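Local coordinates for protein 6-phosphogluconate dehydrogenase NAD-binding (Dyadobacter fermentans, PDB 4GBJ) that probably acts as an NAD(P)-dependent oxidoreductase of the 6-phosphogluconate and 3-hydroxyisobutyrate dehydrogenase type, with an N-terminal Rossmann-like domain that would hold the dinucleotide, at residues L107-V110 / H111-G115; F269-G272 / L273-R277; S204-E207 / M208-T212; S140-A143 / G144-E147. All blocks are in the same frame, centred on the assembly; numbering follows the deposited sequence.

Contact 1 (L107-V110 / H111-G115)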
loop_
_atom_site.group_PDB
_atom_site.type_symbol
_atom_site.label_atom_id
_atom_site.label_comp_id
_atom_site.label_asym_id
_atom_site.label_seq_id
_atom_site.Cartn_x
_atom_site.Cartn_y
_atom_site.Cartn_z
ATOM N N LEU B 107 15.296 -26.571 -10.638
ATOM C CA LEU B 107 15.802 -27.417 -9.556
ATOM C C LEU B 107 14.825 -28.528 -9.202
ATOM O O LEU B 107 15.254 -29.662 -8.979
ATOM C CB LEU B 107 16.127 -26.597 -8.311
ATOM C CG LEU B 107 17.322 -25.666 -8.467
ATOM C CD1 LEU B 107 17.327 -24.638 -7.381
ATOM C CD2 LEU B 107 18.646 -26.452 -8.492
ATOM N N ALA B 108 13.515 -28.225 -9.189
ATOM C CA ALA B 108 12.482 -29.245 -8.881
ATOM C C ALA B 108 12.511 -30.361 -9.855
ATOM O O ALA B 108 12.291 -31.541 -9.490
ATOM C CB ALA B 108 11.081 -28.619 -8.874
ATOM N N GLN B 109 12.797 -30.016 -11.098
ATOM C CA GLN B 109 12.904 -31.024 -12.164
ATOM C C GLN B 109 14.080 -31.990 -11.823
ATOM O O GLN B 109 13.904 -33.198 -11.831
ATOM C CB GLN B 109 13.057 -30.330 -13.548
ATOM C CG GLN B 109 12.147 -30.945 -14.626
ATOM C CD GLN B 109 12.540 -32.374 -14.994
ATOM O OE1 GLN B 109 13.552 -32.605 -15.689
ATOM N NE2 GLN B 109 11.738 -33.373 -14.599
ATOM N N VAL B 110 15.228 -31.450 -11.400
ATOM C CA VAL B 110 16.412 -32.245 -11.075
ATOM C C VAL B 110 16.132 -33.147 -9.864
ATOM O O VAL B 110 16.548 -34.303 -9.859
ATOM C CB VAL B 110 17.676 -31.366 -10.855
ATOM C CG1 VAL B 110 18.889 -32.213 -10.422
ATOM C CG2 VAL B 110 18.003 -30.566 -12.115
ATOM N N HIS B 111 15.372 -32.660 -8.879
ATOM C CA HIS B 111 15.015 -33.466 -7.709
ATOM C C HIS B 111 14.206 -34.690 -8.125
ATOM O O HIS B 111 14.463 -35.768 -7.633
ATOM C CB HIS B 111 14.245 -32.626 -6.668
ATOM C CG HIS B 111 15.098 -31.695 -5.855
ATOM N ND1 HIS B 111 15.862 -30.697 -6.450
ATOM C CD2 HIS B 111 15.247 -31.606 -4.507
ATOM C CE1 HIS B 111 16.463 -30.055 -5.454
ATOM N NE2 HIS B 111 16.085 -30.532 -4.268
ATOM N N GLU B 112 13.231 -34.522 -9.015
ATOM C CA GLU B 112 12.410 -35.647 -9.519
ATOM C C GLU B 112 13.199 -36.704 -10.286
ATOM O O GLU B 112 12.713 -37.827 -10.395
ATOM C CB GLU B 112 11.275 -35.144 -10.428
ATOM C CG GLU B 112 10.223 -34.316 -9.694
ATOM C CD GLU B 112 9.536 -34.927 -8.475
ATOM O OE1 GLU B 112 9.003 -34.144 -7.648
ATOM O OE2 GLU B 112 9.509 -36.177 -8.348
ATOM N N TRP B 113 14.394 -36.381 -10.811
ATOM C CA TRP B 113 15.220 -37.385 -11.487
ATOM C C TRP B 113 15.633 -38.480 -10.532
ATOM O O TRP B 113 15.804 -39.630 -10.947
ATOM C CB TRP B 113 16.509 -36.778 -12.054
ATOM C CG TRP B 113 16.374 -35.674 -13.052
ATOM C CD1 TRP B 113 15.258 -35.290 -13.739
ATOM C CD2 TRP B 113 17.452 -34.914 -13.585
ATOM N NE1 TRP B 113 15.545 -34.193 -14.520
ATOM C CE2 TRP B 113 16.898 -33.975 -14.489
ATOM C CE3 TRP B 113 18.830 -34.890 -13.339
ATOM C CZ2 TRP B 113 17.679 -33.022 -15.146
ATOM C CZ3 TRP B 113 19.608 -33.950 -13.998
ATOM C CH2 TRP B 113 19.032 -33.020 -14.883
ATOM N N TYR B 114 15.867 -38.094 -9.254
ATOM C CA TYR B 114 16.292 -39.014 -8.186
ATOM C C TYR B 114 15.148 -39.424 -7.239
ATOM O O TYR B 114 15.422 -40.016 -6.202
ATOM C CB TYR B 114 17.403 -38.313 -7.387
ATOM C CG TYR B 114 18.561 -37.990 -8.302
ATOM C CD1 TYR B 114 19.303 -39.006 -8.896
ATOM C CD2 TYR B 114 18.825 -36.683 -8.688
ATOM C CE1 TYR B 114 20.257 -38.731 -9.866
ATOM C CE2 TYR B 114 19.854 -36.387 -9.572
ATOM C CZ TYR B 114 20.553 -37.419 -10.184
ATOM O OH TYR B 114 21.549 -37.177 -11.093
ATOM N N GLY B 115 13.895 -39.131 -7.586
ATOM C CA GLY B 115 12.757 -39.490 -6.738
ATOM C C GLY B 115 12.588 -38.593 -5.515
ATOM O O GLY B 115 11.845 -38.945 -4.599
HETATM O O HOH W 1 10.575 -31.819 -7.222
#
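The closing turns of helix 101-113, the helix of the beta-alpha-beta unit between strands 92-95 and 117-124, bring W113 back over V110 and H111 back onto L107. W113 lays one face of its indole on the V110 backbone: V110 CA is 3.8 Å from the five-membered-ring centroid and 10° off the ring normal, a CH-pi contact. The benzo end meets the valine methyls, V110 CG2 lying 3.8 Å from W113 CH2. At the indole edge, W113 NE1 donates to Q109 OE1 at 2.8 Å, nearly straight (171°); the acceptor lies in the ring plane, the donor above the amide plane. L107 O accepts twice, from H111 N at 3.0 Å in its carbonyl plane and from H111 ND1 at 2.8 Å from above that plane. H111 CG lies beside its own N, opposite the carbonyl carbon (chi1 -76°), turning ND1 back to that oxygen. A water bridges A108 O and E112 OE1. G115 (positive phi) is C-prime of a Schellman motif: A116 N bonds H111 O, and G115 N bonds E112 O weakly. With H111 NE2 bonded to H93 ND1, both ring nitrogens are engaged, which should hold the buried imidazole, packed by H93 and Y118, against rotation.

Contact 2 (F269-G272 / L273-R277)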
loop_
_atom_site.group_PDB
_atom_site.type_symbol
_atom_site.label_atom_id
_atom_site.label_comp_id
_atom_site.label_asym_id
_atom_site.label_seq_id
_atom_site.Cartn_x
_atom_site.Cartn_y
_atom_site.Cartn_z
ATOM N N PHE B 269 16.523 2.227 -8.025
ATOM C CA PHE B 269 17.731 1.520 -7.573
ATOM C C PHE B 269 18.918 1.829 -8.440
ATOM O O PHE B 269 20.006 2.098 -7.914
ATOM C CB PHE B 269 17.555 -0.001 -7.519
ATOM C CG PHE B 269 16.691 -0.449 -6.366
ATOM C CD1 PHE B 269 17.092 -0.239 -5.055
ATOM C CD2 PHE B 269 15.426 -0.991 -6.591
ATOM C CE1 PHE B 269 16.247 -0.549 -3.997
ATOM C CE2 PHE B 269 14.598 -1.312 -5.536
ATOM C CZ PHE B 269 15.022 -1.116 -4.244
ATOM N N ILE B 270 18.734 1.809 -9.776
ATOM C CA ILE B 270 19.866 2.103 -10.693
ATOM C C ILE B 270 20.412 3.535 -10.411
ATOM O O ILE B 270 21.623 3.748 -10.258
ATOM C CB ILE B 270 19.445 1.935 -12.166
ATOM C CG1 ILE B 270 19.118 0.441 -12.442
ATOM C CG2 ILE B 270 20.547 2.407 -13.089
ATOM C CD1 ILE B 270 18.463 0.194 -13.780
ATOM N N SER B 271 19.502 4.501 -10.350
ATOM C CA SER B 271 19.841 5.895 -10.068
ATOM C C SER B 271 20.442 6.046 -8.672
ATOM O O SER B 271 21.417 6.782 -8.511
ATOM C CB SER B 271 18.635 6.818 -10.242
ATOM O OG SER B 271 19.072 8.162 -10.137
ATOM N N GLY B 272 19.914 5.311 -7.683
ATOM C CA GLY B 272 20.470 5.353 -6.348
ATOM C C GLY B 272 21.896 4.840 -6.286
ATOM O O GLY B 272 22.717 5.351 -5.517
ATOM N N LEU B 273 22.199 3.794 -7.062
ATOM C CA LEU B 273 23.575 3.302 -7.150
ATOM C C LEU B 273 24.465 4.351 -7.844
ATOM O O LEU B 273 25.613 4.553 -7.443
ATOM C CB LEU B 273 23.614 1.970 -7.883
ATOM C CG LEU B 273 23.076 0.765 -7.110
ATOM C CD1 LEU B 273 22.969 -0.437 -8.049
ATOM C CD2 LEU B 273 23.953 0.436 -5.869
ATOM N N ALA B 274 23.957 5.058 -8.842
ATOM C CA ALA B 274 24.733 6.151 -9.471
ATOM C C ALA B 274 25.037 7.236 -8.419
ATOM O O ALA B 274 26.060 7.897 -8.521
ATOM C CB ALA B 274 23.978 6.777 -10.648
ATOM N N LYS B 275 24.159 7.381 -7.400
ATOM C CA LYS B 275 24.310 8.352 -6.311
ATOM C C LYS B 275 25.064 7.846 -5.071
ATOM O O LYS B 275 25.175 8.585 -4.105
ATOM C CB LYS B 275 22.935 8.846 -5.904
ATOM C CG LYS B 275 22.312 9.665 -7.057
ATOM C CD LYS B 275 21.032 10.290 -6.682
ATOM C CE LYS B 275 20.693 11.420 -7.637
ATOM N NZ LYS B 275 20.496 10.929 -9.005
ATOM N N GLY B 276 25.646 6.648 -5.119
ATOM C CA GLY B 276 26.460 6.145 -4.022
ATOM C C GLY B 276 25.646 5.693 -2.822
ATOM O O GLY B 276 26.157 5.674 -1.705
ATOM N N ARG B 277 24.443 5.179 -3.070
ATOM C CA ARG B 277 23.545 4.719 -2.019
ATOM C C ARG B 277 23.596 3.221 -1.761
ATOM O O ARG B 277 22.762 2.714 -1.016
ATOM C CB ARG B 277 22.100 5.131 -2.391
ATOM C CG ARG B 277 21.991 6.640 -2.383
ATOM C CD ARG B 277 20.598 7.112 -2.584
ATOM N NE ARG B 277 20.588 8.584 -2.599
ATOM C CZ ARG B 277 19.817 9.342 -3.372
ATOM N NH1 ARG B 277 18.945 8.787 -4.203
ATOM N NH2 ARG B 277 19.921 10.666 -3.328
#
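Helical i to i+4 bonding continues through L273 N to F269 O (2.9 Å) and A274 N to I270 O (3.0 Å), then gives way at G272 O, which accepts from R277 N at 3.0 Å, a 6-to-1 bond with an N-H...O angle of 152°. K275 N makes only weak bonds at this end, to S271 O and G272 O. Among the side chains, R277 sets its aliphatic part beside the same carbonyl, with R277 CB 3.2 Å from G272 O and its chain extended from CG to NE. R277 CD passes 4.2 Å from G272 CA, on the helix surface where the glycine has no side chain. The 6-to-1 bond and the inner bond from G276 N to L273 O (3.1 Å) define a Schellman motif that ends helix 260-274, with G276 at C-prime and a phi of 75°. K275 folds back along the last turn: its CG lies 3.4 Å from S271 O, and a bend at the end of the chain (chi4 63°) directs NZ to S271 OG, where it donates a weak bond. The guanidinium of R277 carries the firmer charge interaction, a salt bridge from NH1 to D291 OD2 that ties this helix end to helix 288-292. On another side of the helix, F269 meets F238 edge-to-face and L273 packs on F238 and L242, joining the turn to helix 238-254.

Contact 3 (S204-E207 / M208-T212)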
loop_
_atom_site.group_PDB
_atom_site.type_symbol
_atom_site.label_atom_id
_atom_site.label_comp_id
_atom_site.label_asym_id
_atom_site.label_seq_id
_atom_site.Cartn_x
_atom_site.Cartn_y
_atom_site.Cartn_z
ATOM N N SER B 204 3.856 14.493 9.539
ATOM C CA SER B 204 2.410 14.754 9.761
ATOM C C SER B 204 1.525 14.072 8.715
ATOM O O SER B 204 0.488 13.520 9.076
ATOM C CB SER B 204 2.116 16.255 9.828
ATOM O OG SER B 204 2.280 16.901 8.576
ATOM N N ILE B 205 1.900 14.133 7.426
ATOM C CA ILE B 205 1.141 13.421 6.379
ATOM C C ILE B 205 1.268 11.898 6.636
ATOM O O ILE B 205 0.291 11.172 6.497
ATOM C CB ILE B 205 1.506 13.809 4.905
ATOM C CG1 ILE B 205 0.684 12.960 3.910
ATOM C CG2 ILE B 205 3.015 13.641 4.581
ATOM C CD1 ILE B 205 0.783 13.403 2.444
ATOM N N TYR B 206 2.468 11.400 6.947
ATOM C CA TYR B 206 2.678 9.975 7.304
ATOM C C TYR B 206 1.742 9.509 8.468
ATOM O O TYR B 206 1.040 8.504 8.369
ATOM C CB TYR B 206 4.167 9.733 7.717
ATOM C CG TYR B 206 4.392 8.513 8.569
ATOM C CD1 TYR B 206 4.330 7.253 8.028
ATOM C CD2 TYR B 206 4.591 8.626 9.951
ATOM C CE1 TYR B 206 4.458 6.111 8.829
ATOM C CE2 TYR B 206 4.756 7.506 10.752
ATOM C CZ TYR B 206 4.626 6.244 10.199
ATOM O OH TYR B 206 4.816 5.125 10.986
ATOM N N GLU B 207 1.729 10.255 9.539
ATOM C CA GLU B 207 0.921 9.892 10.702
ATOM C C GLU B 207 -0.564 9.855 10.367
ATOM O O GLU B 207 -1.243 8.918 10.768
ATOM C CB GLU B 207 1.148 10.866 11.877
ATOM C CG GLU B 207 2.460 10.595 12.565
ATOM C CD GLU B 207 2.862 11.622 13.611
ATOM O OE1 GLU B 207 2.118 12.604 13.824
ATOM O OE2 GLU B 207 3.930 11.432 14.231
HETATM N N MSE B 208 -1.050 10.816 9.569
HETATM C CA MSE B 208 -2.464 10.858 9.247
HETATM C C MSE B 208 -2.854 9.724 8.361
HETATM O O MSE B 208 -3.784 8.992 8.690
HETATM C CB MSE B 208 -2.836 12.190 8.607
HETATM C CG MSE B 208 -4.335 12.433 8.505
HETATM SE SE MSE B 208 -5.053 11.621 6.893
HETATM C CE MSE B 208 -6.800 11.432 7.454
ATOM N N LEU B 209 -2.148 9.556 7.257
ATOM C CA LEU B 209 -2.502 8.532 6.272
ATOM C C LEU B 209 -2.342 7.094 6.772
ATOM O O LEU B 209 -3.173 6.225 6.419
ATOM C CB LEU B 209 -1.685 8.753 4.978
ATOM C CG LEU B 209 -2.120 10.017 4.153
ATOM C CD1 LEU B 209 -1.218 10.211 2.920
ATOM C CD2 LEU B 209 -3.556 9.924 3.734
ATOM N N THR B 210 -1.317 6.833 7.603
ATOM C CA THR B 210 -1.104 5.446 8.117
ATOM C C THR B 210 -1.873 5.163 9.410
ATOM O O THR B 210 -1.925 4.014 9.866
ATOM C CB THR B 210 0.360 5.153 8.304
ATOM O OG1 THR B 210 0.881 5.941 9.374
ATOM C CG2 THR B 210 1.142 5.357 7.055
ATOM N N SER B 211 -2.495 6.192 9.988
ATOM C CA SER B 211 -3.314 6.017 11.185
ATOM C C SER B 211 -4.652 5.395 10.817
ATOM O O SER B 211 -5.263 4.715 11.622
ATOM C CB SER B 211 -3.589 7.369 11.843
ATOM O OG SER B 211 -4.827 7.355 12.542
ATOM N N THR B 212 -5.088 5.672 9.600
ATOM C CA THR B 212 -6.410 5.415 9.096
ATOM C C THR B 212 -6.449 4.454 7.834
ATOM O O THR B 212 -6.571 3.225 7.943
ATOM C CB THR B 212 -6.966 6.858 8.779
ATOM O OG1 THR B 212 -6.164 7.454 7.762
ATOM C CG2 THR B 212 -6.943 7.843 9.994
#
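In the last turns of helix 202-211, Y206 O accepts from T210 N at 3.0 Å and from T210 OG1 at 2.8 Å, the two donors arriving from opposite faces of the carbonyl plane. With chi1 at 68°, the threonine hydroxyl lies between its own backbone N and carbonyl carbon, a position from which it can fold back onto the preceding turn. Regular i to i+4 bonds run alongside, L209 N to I205 O being nearly straight at 171°, while S211 N to E207 O is weak at 122°. Beyond it T212 OG1 donates to M208 O at 3.0 Å, beside a weak bond from S211 N to the same carbonyl. This helix belongs to the all-helical part of the chain: helix 169-197 packs against I205 and Y206, and the second subunit reaches S204, I205 and M208, with A176 of that subunit on I205 and its F161 on selenomethionine M208. Apolar contact is tight between I205 and L209: I205 CG1 comes within 3.5 Å of L209 CD1, closer than usual for two carbons. Contact with an aromatic face follows, as T210 OG1 sits 3.6 Å above the Y206 ring plane, offset toward the rim, and T210 CG2 lies 3.8 Å from Y206 CD1. The far end of that ring is fixed by Y206 OH bonding Q220 O on helix 217-228.

Contact 4 (S140-A143 / G144-E147)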
loop_
_atom_site.group_PDB
_atom_site.type_symbol
_atom_site.label_atom_id
_atom_site.label_comp_id
_atom_site.label_asym_id
_atom_site.label_seq_id
_atom_site.Cartn_x
_atom_site.Cartn_y
_atom_site.Cartn_z
ATOM N N SER B 140 4.621 -24.480 -2.328
ATOM C CA SER B 140 4.182 -25.028 -3.607
ATOM C C SER B 140 5.136 -26.173 -4.002
ATOM O O SER B 140 6.327 -26.188 -3.631
ATOM C CB SER B 140 4.087 -23.941 -4.666
ATOM O OG SER B 140 5.347 -23.528 -5.166
ATOM N N GLY B 141 4.576 -27.138 -4.719
ATOM C CA GLY B 141 5.261 -28.372 -5.080
ATOM C C GLY B 141 4.401 -29.560 -4.759
ATOM O O GLY B 141 3.191 -29.416 -4.546
ATOM N N ASN B 142 5.028 -30.752 -4.727
ATOM C CA ASN B 142 4.373 -32.030 -4.496
ATOM C C ASN B 142 3.512 -32.053 -3.189
ATOM O O ASN B 142 3.985 -31.671 -2.125
ATOM C CB ASN B 142 5.421 -33.130 -4.483
ATOM C CG ASN B 142 4.875 -34.485 -4.163
ATOM O OD1 ASN B 142 4.786 -34.847 -2.997
ATOM N ND2 ASN B 142 4.490 -35.257 -5.179
ATOM N N ALA B 143 2.253 -32.542 -3.290
ATOM C CA ALA B 143 1.306 -32.538 -2.170
ATOM C C ALA B 143 1.775 -33.365 -0.985
ATOM O O ALA B 143 1.727 -32.859 0.132
ATOM C CB ALA B 143 -0.060 -33.008 -2.627
ATOM N N GLY B 144 2.274 -34.575 -1.233
ATOM C CA GLY B 144 2.786 -35.459 -0.188
ATOM C C GLY B 144 3.972 -34.838 0.529
ATOM O O GLY B 144 4.046 -34.859 1.762
ATOM N N ALA B 145 4.857 -34.205 -0.223
ATOM C CA ALA B 145 6.020 -33.550 0.381
ATOM C C ALA B 145 5.597 -32.329 1.200
ATOM O O ALA B 145 6.083 -32.178 2.310
ATOM C CB ALA B 145 7.025 -33.184 -0.676
ATOM N N LYS B 146 4.630 -31.529 0.731
ATOM C CA LYS B 146 4.126 -30.390 1.531
ATOM C C LYS B 146 3.446 -30.879 2.808
ATOM O O LYS B 146 3.588 -30.257 3.849
ATOM C CB LYS B 146 3.117 -29.522 0.750
ATOM C CG LYS B 146 3.759 -28.680 -0.334
ATOM C CD LYS B 146 2.734 -27.835 -1.133
ATOM C CE LYS B 146 1.683 -28.714 -1.758
ATOM N NZ LYS B 146 0.965 -28.064 -2.832
ATOM N N GLU B 147 2.692 -31.987 2.713
ATOM C CA GLU B 147 2.007 -32.561 3.861
ATOM C C GLU B 147 3.035 -33.044 4.909
ATOM O O GLU B 147 2.825 -32.889 6.102
ATOM C CB GLU B 147 1.071 -33.710 3.415
ATOM C CG GLU B 147 0.089 -34.141 4.496
ATOM C CD GLU B 147 -0.449 -35.565 4.422
ATOM O OE1 GLU B 147 -0.243 -36.243 3.386
ATOM O OE2 GLU B 147 -1.058 -36.012 5.423
#
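Chi1 of N142 is 176°, placing CG opposite its own backbone N, and a chi2 of -88° turns OD1 toward the start of the helix; a bend at chi3 (-57°) in K146 folds that chain back over the approach loop. N142 OD1 consequently accepts from A145 N at 2.8 Å, with the donor in the plane of the side-chain carbonyl. N142 O takes the first i to i+4 bond, from K146 N at 2.9 Å, and A143 O the next, from E147 N at 2.9 Å. K146 crosses the loop with its methylenes, CD lying 4.0 Å from S140 CA and CE 3.2 Å from G141 O. At its tip, D162 OD2 is the main partner of the buried ammonium, through a salt bridge, with weak bonds from NZ to G141 O (3.1 Å) and G164 O; this would probably favour its charged form. At the backbone angles of G141, a CB would jam against the carbonyl O of S140. The bond from A145 N to N142 OD1, three residues back, makes N142 the asparagine N-cap of helix 143-153, which follows strand 136-139.

Overall arrangement
Contacts 1 and 4 belong to the Rossmann-type region, which probably binds NAD(P), contacts 2 and 3 to the helical C-terminal region. Contact 1 ends a helix and contact 4 begins one; their centres are about 14 Å apart and their nearest atoms about 5 Å, without touching. H117 lies between them, in weak hydrogen bond to E112 OE1 and in packing contact with N142 and A145. Contacts 2 and 3 close two other helices, with centres about 28 Å apart. Contacts 1 and 3 lie on opposite sides of the chain centre, about 49 Å between centres, and contact 3 alone meets the second subunit. The sodium ion at E154 and V157 lies just past the helix that contact 4 opens.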